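Local coordinates for protein Exo-poly-alpha-D-galacturonosidase (Thermotoga maritima, PDB 3JUR) that probably hydrolyses the links between galacturonic acid units of pectin from chain ends, as a hyperthermoactive, tetrameric glycoside hydrolase of family 28, at residues Glu20-Pro24 with Glu123-Ile127; Glu339-Asp345 with Arg374-Asn380; Trp142-Lys146 with His186-Pro190; Leu30-Gly34 with Ser46-Ala50; Ile291-Ser295 with Met320-Arg324. All blocks are in the same frame, centred on the assembly; numbering follows the deposited sequence.

Interaction 1: Glu20-Pro24 with Glu123-Ile127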
# COMPACT_ATOMS: atom_id res chain seq x y z
N GLU D 20 42.77 17.75 8.85
CA GLU D 20 43.30 17.81 10.21
C GLU D 20 44.37 18.89 10.38
O GLU D 20 45.18 19.10 9.47
CB GLU D 20 43.93 16.47 10.58
CG GLU D 20 42.97 15.37 10.98
CD GLU D 20 43.70 14.11 11.42
OE1 GLU D 20 44.76 14.21 12.10
OE2 GLU D 20 43.21 13.01 11.10
N PRO D 21 44.39 19.58 11.54
CA PRO D 21 45.44 20.56 11.79
C PRO D 21 46.80 19.92 12.03
O PRO D 21 46.89 18.87 12.67
CB PRO D 21 44.96 21.26 13.08
CG PRO D 21 44.05 20.28 13.74
CD PRO D 21 43.38 19.55 12.61
N GLN D 22 47.85 20.52 11.48
CA GLN D 22 49.21 20.14 11.84
C GLN D 22 49.47 20.62 13.27
O GLN D 22 49.22 21.78 13.60
CB GLN D 22 50.25 20.73 10.88
CG GLN D 22 50.42 19.96 9.56
CD GLN D 22 50.99 18.56 9.74
OE1 GLN D 22 52.12 18.39 10.23
NE2 GLN D 22 50.23 17.55 9.35
N ILE D 23 49.95 19.71 14.11
CA ILE D 23 50.31 20.03 15.49
C ILE D 23 51.78 19.65 15.67
O ILE D 23 52.14 18.49 15.44
CB ILE D 23 49.42 19.26 16.52
CG1 ILE D 23 47.93 19.60 16.35
CG2 ILE D 23 49.90 19.50 17.95
CD1 ILE D 23 47.53 21.05 16.69
N PRO D 24 52.63 20.62 16.07
CA PRO D 24 54.06 20.37 16.26
C PRO D 24 54.34 19.12 17.09
O PRO D 24 53.62 18.83 18.05
CB PRO D 24 54.53 21.62 17.02
CG PRO D 24 53.60 22.69 16.58
CD PRO D 24 52.27 22.02 16.36
N GLU D 123 44.60 29.41 15.22
CA GLU D 123 44.81 28.56 14.06
C GLU D 123 45.43 27.25 14.54
O GLU D 123 46.26 27.25 15.45
CB GLU D 123 45.76 29.28 13.11
CG GLU D 123 45.98 28.64 11.76
CD GLU D 123 46.93 29.46 10.90
OE1 GLU D 123 47.96 29.93 11.43
OE2 GLU D 123 46.63 29.63 9.70
N ASN D 124 45.03 26.13 13.92
CA ASN D 124 45.56 24.80 14.23
C ASN D 124 45.39 24.41 15.69
O ASN D 124 46.36 24.32 16.45
CB ASN D 124 47.05 24.68 13.82
CG ASN D 124 47.32 25.20 12.42
OD1 ASN D 124 46.55 24.95 11.48
ND2 ASN D 124 48.41 25.94 12.26
N VAL D 125 44.14 24.21 16.10
CA VAL D 125 43.81 23.92 17.48
C VAL D 125 43.01 22.62 17.53
O VAL D 125 42.11 22.41 16.73
CB VAL D 125 43.04 25.10 18.14
CG1 VAL D 125 42.60 24.74 19.55
CG2 VAL D 125 43.92 26.35 18.19
N ALA D 126 43.36 21.73 18.46
CA ALA D 126 42.71 20.42 18.54
C ALA D 126 42.37 20.00 19.97
O ALA D 126 43.10 20.33 20.91
CB ALA D 126 43.56 19.36 17.86
N ILE D 127 41.26 19.29 20.11
CA ILE D 127 40.93 18.60 21.36
C ILE D 127 40.76 17.12 21.04
O ILE D 127 39.87 16.74 20.28
CB ILE D 127 39.66 19.18 22.02
CG1 ILE D 127 39.87 20.66 22.38
CG2 ILE D 127 39.26 18.35 23.24
CD1 ILE D 127 38.57 21.43 22.63
O HOH W 1 47.12 22.84 10.12
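On the flank of the parallel beta-helix, Pro21 and Ile23 of the extended connection between helix 6-16 and strand 27-29 settle on Asn124, where one coil turns a corner before strand 125-128. The corner shows in the positive phi of Asn124 (58°), and Pro21 is the residue closest to it, with CA of Pro21 4.9 Å from CA of Asn124. The proline ring comes down with CB 3.8 Å from CA of Asn124, while its CG lies 4.2 Å from CB of Ala126. Ile23 reaches the same corner with the end of its longer branch: CG1 is anti to the carbonyl carbon (chi1 -59°), and CD1 rests 3.5 Å from O of Asn124. Polar communication runs through one water, which accepts from N of Gln22 at 2.8 Å and donates to OD1 of Asn124 at 2.6 Å. That amide has two further partners, OD1 to ND2 of Asn200 and ND2 to OD1 of Asn79, so asparagines at corners of successive coils are linked side chain to side chain. Pro21 also leans on Leu202, and Ile23 on Glu81. The chemistry is thus mainly van der Waals contact with a single water bridge: the passing chain is laid against the coils by shape, whereas the amide of Asn124 is oriented chiefly by its neighbouring coils.

Interaction 2: Glu339-Asp345 with Arg374-Asn380; sequences ENIFFID and RSVFVKN
Phe342 and Phe377 set their rings side by side in an offset pair: the planes are 23° apart and the centroids 5.0 Å, so overlap is slight, and the closest atoms are CE1 of Phe342 and CD2 of Phe377 at 3.3 Å. Both hold CG anti to the carbonyl carbon (chi1 -64° in Phe342), which sends the rings out the same way. At the edge of the Phe377 ring, in its plane, stands OD1 of Asn340, 3.9 Å from CE2 of Phe377; ND2 of Asn340 is bound to Asn311. The guanidinium of Arg374 likewise receives a partner at its edge, OE1 of Glu339, on the syn side of the carboxylate. This salt bridge measures a doubtfully short 2.5 Å from NH1 of Arg374 to OE1 of Glu339. With an alanine in place of Glu339, Arg374 would probably be left without its carboxylate mate, its guanidinium freer to turn. The strands run parallel at 7°, joined by alternating backbone bonds such as N of Phe343 to O of Phe377 (2.8 Å). Ile341, Phe343, Val376 and Val378 occupy the buried side, while Phe342 meets Leu6, Ala7 and Ile10 of helix 6-16. At the C-terminal end ND2 of Asn380 donates to OD1 of Asp345 over 2.8 Å, arriving from above the carboxylate plane, and a water links O of Phe343 with O of Lys379. Adjacent coils of the beta-helix are therefore matched residue for residue: main-chain bonds fix the register, Phe342 faces Phe377, Ile341 and Phe343 face Val376 and Val378, and polar or charged pairs close both ends.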
# COMPACT_ATOMS: atom_id res chain seq x y z
N GLU D 339 18.77 27.15 2.20
CA GLU D 339 18.64 26.57 0.86
C GLU D 339 19.73 25.56 0.53
O GLU D 339 20.83 25.63 1.09
CB GLU D 339 18.60 27.67 -0.22
CG GLU D 339 19.85 28.50 -0.35
CD GLU D 339 19.76 29.51 -1.49
OE1 GLU D 339 18.64 29.95 -1.81
OE2 GLU D 339 20.82 29.86 -2.06
N ASN D 340 19.42 24.65 -0.39
CA ASN D 340 20.32 23.56 -0.74
C ASN D 340 20.71 22.74 0.48
O ASN D 340 21.90 22.64 0.84
CB ASN D 340 21.56 24.08 -1.49
CG ASN D 340 21.42 24.01 -3.00
OD1 ASN D 340 20.37 23.61 -3.52
ND2 ASN D 340 22.48 24.37 -3.71
N ILE D 341 19.69 22.21 1.15
CA ILE D 341 19.87 21.35 2.31
C ILE D 341 19.53 19.93 1.85
O ILE D 341 18.44 19.69 1.31
CB ILE D 341 18.95 21.77 3.51
CG1 ILE D 341 19.00 23.29 3.75
CG2 ILE D 341 19.32 20.99 4.79
CD1 ILE D 341 20.38 23.86 4.15
N PHE D 342 20.47 19.01 2.06
CA PHE D 342 20.36 17.65 1.55
C PHE D 342 20.37 16.65 2.69
O PHE D 342 21.35 16.55 3.42
CB PHE D 342 21.49 17.35 0.56
CG PHE D 342 21.46 18.19 -0.67
CD1 PHE D 342 20.85 17.73 -1.82
CD2 PHE D 342 22.03 19.46 -0.67
CE1 PHE D 342 20.81 18.51 -2.97
CE2 PHE D 342 21.99 20.26 -1.81
CZ PHE D 342 21.38 19.78 -2.96
N PHE D 343 19.27 15.91 2.83
CA PHE D 343 19.06 14.97 3.92
C PHE D 343 18.90 13.60 3.28
O PHE D 343 17.80 13.20 2.89
CB PHE D 343 17.79 15.38 4.70
CG PHE D 343 17.66 14.75 6.05
CD1 PHE D 343 18.51 15.13 7.10
CD2 PHE D 343 16.68 13.80 6.30
CE1 PHE D 343 18.38 14.55 8.37
CE2 PHE D 343 16.55 13.21 7.55
CZ PHE D 343 17.39 13.59 8.59
N ILE D 344 20.02 12.88 3.15
CA ILE D 344 20.12 11.70 2.28
C ILE D 344 20.52 10.44 3.04
O ILE D 344 21.46 10.48 3.84
CB ILE D 344 21.21 11.91 1.17
CG1 ILE D 344 21.08 13.29 0.51
CG2 ILE D 344 21.19 10.77 0.13
CD1 ILE D 344 19.78 13.52 -0.25
N ASP D 345 19.85 9.33 2.75
CA ASP D 345 20.21 8.00 3.29
C ASP D 345 20.11 7.89 4.81
O ASP D 345 20.84 7.13 5.43
CB ASP D 345 21.62 7.58 2.83
CG ASP D 345 21.75 7.49 1.33
OD1 ASP D 345 20.73 7.19 0.66
OD2 ASP D 345 22.86 7.71 0.81
N ARG D 374 13.99 27.47 0.53
CA ARG D 374 13.82 26.70 -0.70
C ARG D 374 14.88 25.62 -0.91
O ARG D 374 15.92 25.61 -0.24
CB ARG D 374 13.74 27.62 -1.93
CG ARG D 374 14.49 28.92 -1.79
CD ARG D 374 15.80 28.99 -2.56
NE ARG D 374 15.61 29.54 -3.90
CZ ARG D 374 16.44 30.40 -4.49
NH1 ARG D 374 17.53 30.84 -3.89
NH2 ARG D 374 16.16 30.83 -5.72
N SER D 375 14.59 24.70 -1.84
CA SER D 375 15.54 23.67 -2.27
C SER D 375 16.04 22.78 -1.14
O SER D 375 17.23 22.76 -0.80
CB SER D 375 16.71 24.30 -3.04
OG SER D 375 16.19 25.02 -4.13
N VAL D 376 15.09 22.06 -0.53
CA VAL D 376 15.39 21.09 0.51
C VAL D 376 15.07 19.72 -0.07
O VAL D 376 13.98 19.51 -0.62
CB VAL D 376 14.58 21.36 1.82
CG1 VAL D 376 14.97 20.36 2.92
CG2 VAL D 376 14.79 22.79 2.31
N PHE D 377 16.03 18.81 0.04
CA PHE D 377 15.94 17.51 -0.61
C PHE D 377 16.12 16.37 0.40
O PHE D 377 17.14 16.28 1.10
CB PHE D 377 16.97 17.41 -1.75
CG PHE D 377 16.91 18.58 -2.70
CD1 PHE D 377 15.95 18.63 -3.71
CD2 PHE D 377 17.79 19.65 -2.57
CE1 PHE D 377 15.88 19.73 -4.58
CE2 PHE D 377 17.73 20.75 -3.43
CZ PHE D 377 16.77 20.78 -4.44
N VAL D 378 15.09 15.54 0.49
CA VAL D 378 15.10 14.37 1.33
C VAL D 378 15.08 13.18 0.37
O VAL D 378 14.18 13.06 -0.47
CB VAL D 378 13.89 14.31 2.30
CG1 VAL D 378 13.90 13.00 3.10
CG2 VAL D 378 13.90 15.50 3.26
N LYS D 379 16.08 12.32 0.47
CA LYS D 379 16.13 11.17 -0.41
C LYS D 379 16.57 9.96 0.38
O LYS D 379 17.52 10.03 1.18
CB LYS D 379 17.06 11.45 -1.60
CG LYS D 379 17.59 10.21 -2.30
CD LYS D 379 17.01 10.03 -3.66
CE LYS D 379 17.79 10.82 -4.68
NZ LYS D 379 17.47 10.36 -6.07
N ASN D 380 15.89 8.84 0.15
CA ASN D 380 16.20 7.57 0.83
C ASN D 380 16.14 7.68 2.35
O ASN D 380 17.02 7.19 3.06
CB ASN D 380 17.55 7.00 0.36
CG ASN D 380 17.70 5.52 0.68
OD1 ASN D 380 16.72 4.77 0.66
ND2 ASN D 380 18.93 5.09 0.98
O HOH W 2 17.30 10.80 4.17

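Interaction 3: Trp142-Lys146 with His186-Pro190; sequences WWPWK and HYLRP
This is an aromatic packing contact between two long connections of the beta-helix, in which Trp145, on a short 3-10 turn, is pressed against Tyr187. The pair is T-shaped, with the edge of Tyr187 toward the face of Trp145: the planes stand at 81°, and CD1 of Tyr187 is 3.6 Å from NE1 of Trp145. CA of Tyr187 adds a CH-pi contact over the six-membered ring of Trp145. Trp142, from the same segment, brings CE3 to the opposite face, and N of Arg189 lies at the edge in the ring plane, so both faces of the indole and one stretch of its edge are in contact. Trp142 in turn receives CD of Pro190 over its six-membered ring, 4.0 Å from the centroid. Arg189 slides past Trp142, its CD 3.3 Å from O of Trp142, and a bend at chi3 (-70°) turns one face of its guanidinium to CB of Lys146. Its NH1 binds O of Pro236 and its NH2 binds OD1 of Asn237, where the Asn-Asn-Asp sequence probably corresponds to the Asn-Thr-Asp signature of family 28. Asp163, on helix 161-173, bonds both ND1 of His186 and N of Tyr187, tying segment 186-190, which leads from that helix into strand 193-196, to the helix.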
# COMPACT_ATOMS: atom_id res chain seq x y z
N TRP D 142 24.39 26.85 36.85
CA TRP D 142 24.10 27.34 35.49
C TRP D 142 22.64 27.21 35.02
O TRP D 142 22.05 28.18 34.55
CB TRP D 142 25.03 26.71 34.43
CG TRP D 142 26.50 26.94 34.65
CD1 TRP D 142 27.43 26.00 34.95
CD2 TRP D 142 27.21 28.19 34.55
NE1 TRP D 142 28.68 26.57 35.06
CE2 TRP D 142 28.57 27.91 34.82
CE3 TRP D 142 26.82 29.51 34.28
CZ2 TRP D 142 29.55 28.91 34.81
CZ3 TRP D 142 27.80 30.50 34.27
CH2 TRP D 142 29.15 30.19 34.54
N TRP D 143 22.07 26.00 35.13
CA TRP D 143 20.73 25.72 34.56
C TRP D 143 19.58 26.56 35.13
O TRP D 143 18.68 26.94 34.38
CB TRP D 143 20.38 24.22 34.62
CG TRP D 143 21.22 23.32 33.75
CD1 TRP D 143 22.10 23.69 32.78
CD2 TRP D 143 21.23 21.88 33.77
NE1 TRP D 143 22.67 22.58 32.20
CE2 TRP D 143 22.15 21.46 32.79
CE3 TRP D 143 20.54 20.91 34.52
CZ2 TRP D 143 22.41 20.11 32.53
CZ3 TRP D 143 20.81 19.57 34.27
CH2 TRP D 143 21.74 19.18 33.28
N PRO D 144 19.60 26.86 36.45
CA PRO D 144 18.55 27.75 36.97
C PRO D 144 18.43 29.08 36.23
O PRO D 144 17.35 29.68 36.23
CB PRO D 144 18.99 27.98 38.42
CG PRO D 144 19.70 26.74 38.79
CD PRO D 144 20.41 26.27 37.54
N TRP D 145 19.50 29.53 35.58
CA TRP D 145 19.48 30.80 34.84
C TRP D 145 18.49 30.82 33.67
O TRP D 145 18.07 31.90 33.25
CB TRP D 145 20.89 31.18 34.38
CG TRP D 145 21.82 31.59 35.50
CD1 TRP D 145 21.58 31.47 36.85
CD2 TRP D 145 23.13 32.15 35.37
NE1 TRP D 145 22.66 31.94 37.56
CE2 TRP D 145 23.63 32.36 36.68
CE3 TRP D 145 23.93 32.49 34.28
CZ2 TRP D 145 24.89 32.91 36.92
CZ3 TRP D 145 25.19 33.04 34.52
CH2 TRP D 145 25.66 33.24 35.83
N LYS D 146 18.12 29.64 33.17
CA LYS D 146 17.14 29.51 32.09
C LYS D 146 15.75 30.03 32.48
O LYS D 146 15.06 30.65 31.67
CB LYS D 146 17.06 28.06 31.60
CG LYS D 146 15.94 27.76 30.59
CD LYS D 146 16.08 28.57 29.30
CE LYS D 146 14.84 28.44 28.43
NZ LYS D 146 14.89 29.37 27.25
N HIS D 186 24.63 39.63 35.59
CA HIS D 186 23.76 39.22 34.49
C HIS D 186 23.72 37.71 34.37
O HIS D 186 24.60 37.02 34.89
CB HIS D 186 24.18 39.90 33.18
CG HIS D 186 24.18 41.39 33.26
ND1 HIS D 186 23.07 42.15 32.93
CD2 HIS D 186 25.12 42.26 33.69
CE1 HIS D 186 23.34 43.42 33.14
NE2 HIS D 186 24.58 43.52 33.60
N TYR D 187 22.70 37.20 33.68
CA TYR D 187 22.37 35.77 33.77
C TYR D 187 22.33 35.05 32.43
O TYR D 187 21.41 34.26 32.15
CB TYR D 187 21.09 35.59 34.60
CG TYR D 187 21.23 36.16 36.00
CD1 TYR D 187 21.68 35.37 37.05
CD2 TYR D 187 20.95 37.51 36.26
CE1 TYR D 187 21.83 35.90 38.34
CE2 TYR D 187 21.10 38.04 37.53
CZ TYR D 187 21.54 37.23 38.56
OH TYR D 187 21.68 37.76 39.82
N LEU D 188 23.34 35.32 31.60
CA LEU D 188 23.51 34.65 30.32
C LEU D 188 24.62 33.60 30.41
O LEU D 188 25.81 33.96 30.54
CB LEU D 188 23.81 35.67 29.22
CG LEU D 188 22.84 36.85 29.05
CD1 LEU D 188 23.39 37.87 28.07
CD2 LEU D 188 21.45 36.37 28.61
N ARG D 189 24.24 32.33 30.37
CA ARG D 189 25.18 31.20 30.41
C ARG D 189 26.16 31.22 29.24
O ARG D 189 25.83 31.70 28.16
CB ARG D 189 24.44 29.87 30.39
CG ARG D 189 23.66 29.54 31.65
CD ARG D 189 22.66 28.43 31.33
NE ARG D 189 21.58 28.91 30.47
CZ ARG D 189 20.87 28.14 29.65
NH1 ARG D 189 21.12 26.83 29.54
NH2 ARG D 189 19.91 28.67 28.91
N PRO D 190 27.39 30.71 29.45
CA PRO D 190 28.36 30.60 28.36
C PRO D 190 28.23 29.26 27.62
O PRO D 190 27.66 28.31 28.17
CB PRO D 190 29.69 30.67 29.10
CG PRO D 190 29.41 30.03 30.42
CD PRO D 190 27.99 30.36 30.76

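Interaction 4: Leu30-Gly34 with Ser46-Ala50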
# COMPACT_ATOMS: atom_id res chain seq x y z
N LEU D 30 50.54 17.69 32.11
CA LEU D 30 49.90 18.61 33.06
C LEU D 30 50.39 18.45 34.51
O LEU D 30 50.40 19.42 35.27
CB LEU D 30 48.38 18.49 33.01
CG LEU D 30 47.59 19.57 33.76
CD1 LEU D 30 47.70 20.92 33.06
CD2 LEU D 30 46.14 19.18 33.96
N LEU D 31 50.79 17.24 34.87
CA LEU D 31 51.29 16.94 36.22
C LEU D 31 52.66 17.57 36.51
O LEU D 31 53.12 17.56 37.65
CB LEU D 31 51.34 15.43 36.48
CG LEU D 31 50.01 14.66 36.53
CD1 LEU D 31 50.30 13.18 36.66
CD2 LEU D 31 49.12 15.13 37.67
N ASP D 32 53.29 18.11 35.47
CA ASP D 32 54.57 18.81 35.63
C ASP D 32 54.36 20.30 35.94
O ASP D 32 55.32 21.07 35.99
CB ASP D 32 55.45 18.62 34.39
CG ASP D 32 55.79 17.16 34.13
OD1 ASP D 32 56.23 16.45 35.06
OD2 ASP D 32 55.64 16.71 32.97
N PHE D 33 53.10 20.69 36.15
CA PHE D 33 52.76 22.08 36.41
C PHE D 33 51.88 22.27 37.66
O PHE D 33 51.08 23.21 37.74
CB PHE D 33 52.11 22.72 35.18
CG PHE D 33 52.99 22.73 33.97
CD1 PHE D 33 53.88 23.77 33.75
CD2 PHE D 33 52.94 21.68 33.05
CE1 PHE D 33 54.71 23.79 32.63
CE2 PHE D 33 53.76 21.69 31.93
CZ PHE D 33 54.65 22.74 31.72
N GLY D 34 52.04 21.37 38.63
CA GLY D 34 51.37 21.51 39.92
C GLY D 34 49.97 20.95 40.02
O GLY D 34 49.35 21.00 41.09
N SER D 46 47.71 25.47 36.35
CA SER D 46 48.42 24.37 35.73
C SER D 46 48.19 24.36 34.23
O SER D 46 49.14 24.28 33.45
CB SER D 46 47.99 23.04 36.35
OG SER D 46 48.24 23.05 37.74
N PHE D 47 46.92 24.47 33.83
CA PHE D 47 46.55 24.57 32.42
C PHE D 47 47.19 25.78 31.76
O PHE D 47 47.76 25.67 30.67
CB PHE D 47 45.03 24.61 32.23
CG PHE D 47 44.37 23.26 32.31
CD1 PHE D 47 44.37 22.41 31.22
CD2 PHE D 47 43.77 22.83 33.49
CE1 PHE D 47 43.78 21.15 31.29
CE2 PHE D 47 43.18 21.58 33.58
CZ PHE D 47 43.18 20.74 32.47
N LYS D 48 47.10 26.93 32.42
CA LYS D 48 47.56 28.20 31.85
C LYS D 48 49.07 28.18 31.62
O LYS D 48 49.54 28.62 30.56
CB LYS D 48 47.15 29.37 32.75
CG LYS D 48 46.97 30.69 32.02
CD LYS D 48 47.53 31.87 32.82
CE LYS D 48 48.99 32.14 32.44
NZ LYS D 48 49.74 33.01 33.42
N ARG D 49 49.83 27.67 32.58
CA ARG D 49 51.28 27.62 32.48
C ARG D 49 51.74 26.57 31.46
O ARG D 49 52.71 26.79 30.73
CB ARG D 49 51.91 27.34 33.84
CG ARG D 49 53.08 28.25 34.18
CD ARG D 49 53.86 27.72 35.38
NE ARG D 49 52.97 27.17 36.41
CZ ARG D 49 53.31 26.24 37.30
NH1 ARG D 49 54.54 25.73 37.30
NH2 ARG D 49 52.41 25.81 38.17
N ALA D 50 51.02 25.45 31.40
CA ALA D 50 51.32 24.39 30.43
C ALA D 50 51.11 24.84 28.99
O ALA D 50 51.92 24.54 28.12
CB ALA D 50 50.51 23.14 30.73
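The CA of Ala50 stands over the centre of the Phe33 ring, 3.9 Å from its centroid and 8° off the normal, while CB of Ala50 comes within 3.7 Å of CD2 of Phe33. Next to this, Leu30 sends its two methyls in different directions. CD2 sits over one face of the Phe47 ring, offset toward the rim, 4.0 Å from the centroid; CD1 reaches the helix backbone, 3.7 Å from C of Ser46. The leucine gets there because its CG is turned anti to the backbone N (chi1 -169°). Leu62 extends this apolar centre, touching Leu30, Phe47 and Ala50, and Phe69 touches Leu30 as well. Farther out the contact becomes polar at the carbonyl of Phe33. OG of Ser46 donates to O of Phe33 over 2.8 Å, approaching from well above the carbonyl plane (48°) and not along a lone pair. NH2 of Arg49 also comes to 3.0 Å from O of Phe33, but at too poor an angle to count as a bond; one guanidinium face instead covers CB of Phe33, with the phenyl ring set steeply against it. Gly34 follows at a positive phi, and a side chain there would run into the carbonyl before it and face Arg49 and Ser46. The 3-10 turn 30-32 and the Phe33-Gly34 pair after it are thus packed against helix 44-57, which closes the N-terminal end of the beta-helix and shields the hydrophobic interior of its first coil, an end-capping helix as in other pectate-lyase-like proteins.

Interaction 5: Ile291-Ser295 with Met320-Arg324; sequences ISQAS and MNVER
Ile291 and Met320 send their chains the same way because both turn the first branch anti to the carbonyl carbon (CG1 at chi1 -55°, CG at -71°). The two side chains therefore lie alongside each other, with CG1 of Ile291 4.0 Å from SD of Met320, whose chain bends at its last torsion. The other branch of the isoleucine, CG2, is 3.8 Å from ND2 of Asn321. An alanine in place of Ile291 would probably open a gap beside the sulfur and leave the end of Met320 freer to turn, where it packs against Val318 of a second subunit. The parallel pairing of the two strands ends with a bridge between Ile291 and Met320, N of Ser292 donating to O of Met320 at 2.9 Å and almost straight (172°). These are strands 280-291 and 309-320 on successive coils of the beta-helix, which both chains leave together. Segment 291-295 leads into a Ser-His-Gly-Gly sequence that resembles the conserved histidine motif of family 28, probably lying near the substrate cleft. After the turn a single backbone bond joins the segments again, N of Glu323 to O of Ser295 at 2.9 Å, and CB of Ser295 is 4.0 Å from CG1 of Val322. OG of Ser292 is held by Asp257, and OG of Ser295 meets OG of Ser262. Two waters fill in between: one donates to O of Gln293 and O of Asn321, the other to O of Gln293 and OE2 of Glu323. OE1 of Glu323 uses its anti lone pair to take NH1 of Arg324 in a salt bridge.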
# COMPACT_ATOMS: atom_id res chain seq x y z
N ILE D 291 20.82 8.81 19.81
CA ILE D 291 19.80 8.06 20.55
C ILE D 291 19.40 8.93 21.72
O ILE D 291 20.11 9.02 22.73
CB ILE D 291 20.27 6.66 21.03
CG1 ILE D 291 20.79 5.83 19.86
CG2 ILE D 291 19.14 5.94 21.78
CD1 ILE D 291 21.43 4.49 20.26
N SER D 292 18.27 9.62 21.56
CA SER D 292 17.94 10.72 22.45
C SER D 292 16.46 11.08 22.45
O SER D 292 15.98 11.78 21.56
CB SER D 292 18.78 11.94 22.06
OG SER D 292 18.59 13.01 22.97
N GLN D 293 15.75 10.59 23.46
CA GLN D 293 14.37 11.00 23.72
C GLN D 293 14.26 12.53 23.86
O GLN D 293 13.31 13.14 23.36
CB GLN D 293 13.87 10.33 25.00
CG GLN D 293 12.46 10.72 25.39
CD GLN D 293 11.46 9.65 25.05
OE1 GLN D 293 11.07 8.86 25.93
NE2 GLN D 293 11.03 9.59 23.78
N ALA D 294 15.26 13.13 24.52
CA ALA D 294 15.26 14.56 24.82
C ALA D 294 15.55 15.47 23.61
O ALA D 294 15.19 16.65 23.64
CB ALA D 294 16.24 14.85 25.97
N SER D 295 16.19 14.94 22.57
CA SER D 295 16.60 15.75 21.42
C SER D 295 15.42 16.40 20.70
O SER D 295 14.44 15.73 20.39
CB SER D 295 17.43 14.94 20.42
OG SER D 295 17.74 15.72 19.28
N MET D 320 17.37 8.11 16.72
CA MET D 320 16.48 7.24 17.48
C MET D 320 15.83 8.00 18.63
O MET D 320 16.53 8.64 19.41
CB MET D 320 17.25 6.04 18.04
CG MET D 320 17.66 5.02 16.99
SD MET D 320 18.38 3.51 17.69
CE MET D 320 17.29 3.19 19.07
N ASN D 321 14.50 7.90 18.71
CA ASN D 321 13.68 8.44 19.82
C ASN D 321 13.56 9.97 19.81
O ASN D 321 12.92 10.55 20.71
CB ASN D 321 14.15 7.94 21.20
CG ASN D 321 14.34 6.43 21.26
OD1 ASN D 321 13.56 5.67 20.69
ND2 ASN D 321 15.37 5.99 21.97
N VAL D 322 14.14 10.61 18.80
CA VAL D 322 14.21 12.07 18.71
C VAL D 322 12.85 12.70 18.44
O VAL D 322 11.94 12.04 17.94
CB VAL D 322 15.23 12.53 17.62
CG1 VAL D 322 16.62 11.95 17.91
CG2 VAL D 322 14.76 12.16 16.20
N GLU D 323 12.71 13.98 18.77
CA GLU D 323 11.45 14.66 18.52
C GLU D 323 11.22 14.86 17.03
O GLU D 323 10.09 14.71 16.54
CB GLU D 323 11.38 16.02 19.23
CG GLU D 323 11.22 15.91 20.75
CD GLU D 323 11.05 17.27 21.42
OE1 GLU D 323 11.03 18.30 20.71
OE2 GLU D 323 10.94 17.31 22.67
N ARG D 324 12.30 15.20 16.32
CA ARG D 324 12.28 15.50 14.90
C ARG D 324 13.57 15.03 14.25
O ARG D 324 14.65 15.12 14.84
CB ARG D 324 12.13 17.01 14.66
CG ARG D 324 10.88 17.61 15.28
CD ARG D 324 10.84 19.13 15.28
NE ARG D 324 9.79 19.53 16.22
CZ ARG D 324 9.98 19.68 17.53
NH1 ARG D 324 11.19 19.51 18.07
NH2 ARG D 324 8.95 20.00 18.30
O HOH W 3 11.26 12.41 21.72
O HOH W 4 11.62 15.31 24.10

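In the fold
The five contacts are spread along one elongated beta-helix. Interaction 4 covers its N-terminal end and is nested in the chain loop that interaction 1 closes; their centres are 20 Å apart. Interaction 2 lies toward the other end, its centre about 47 Å from that of interaction 4, yet helix 6-16, just ahead of the 20-24 segment of interaction 1, packs on its Phe342 ring. Interactions 2 and 5 approach most closely, about 7 Å between nearest atoms, and strand 309-320 of interaction 5 pairs with strand 337-349 of interaction 2. Interactions 3 and 5, with nearest atoms about 10 Å apart, each adjoin sequences resembling family 28 signatures, so both probably lie near the substrate cleft.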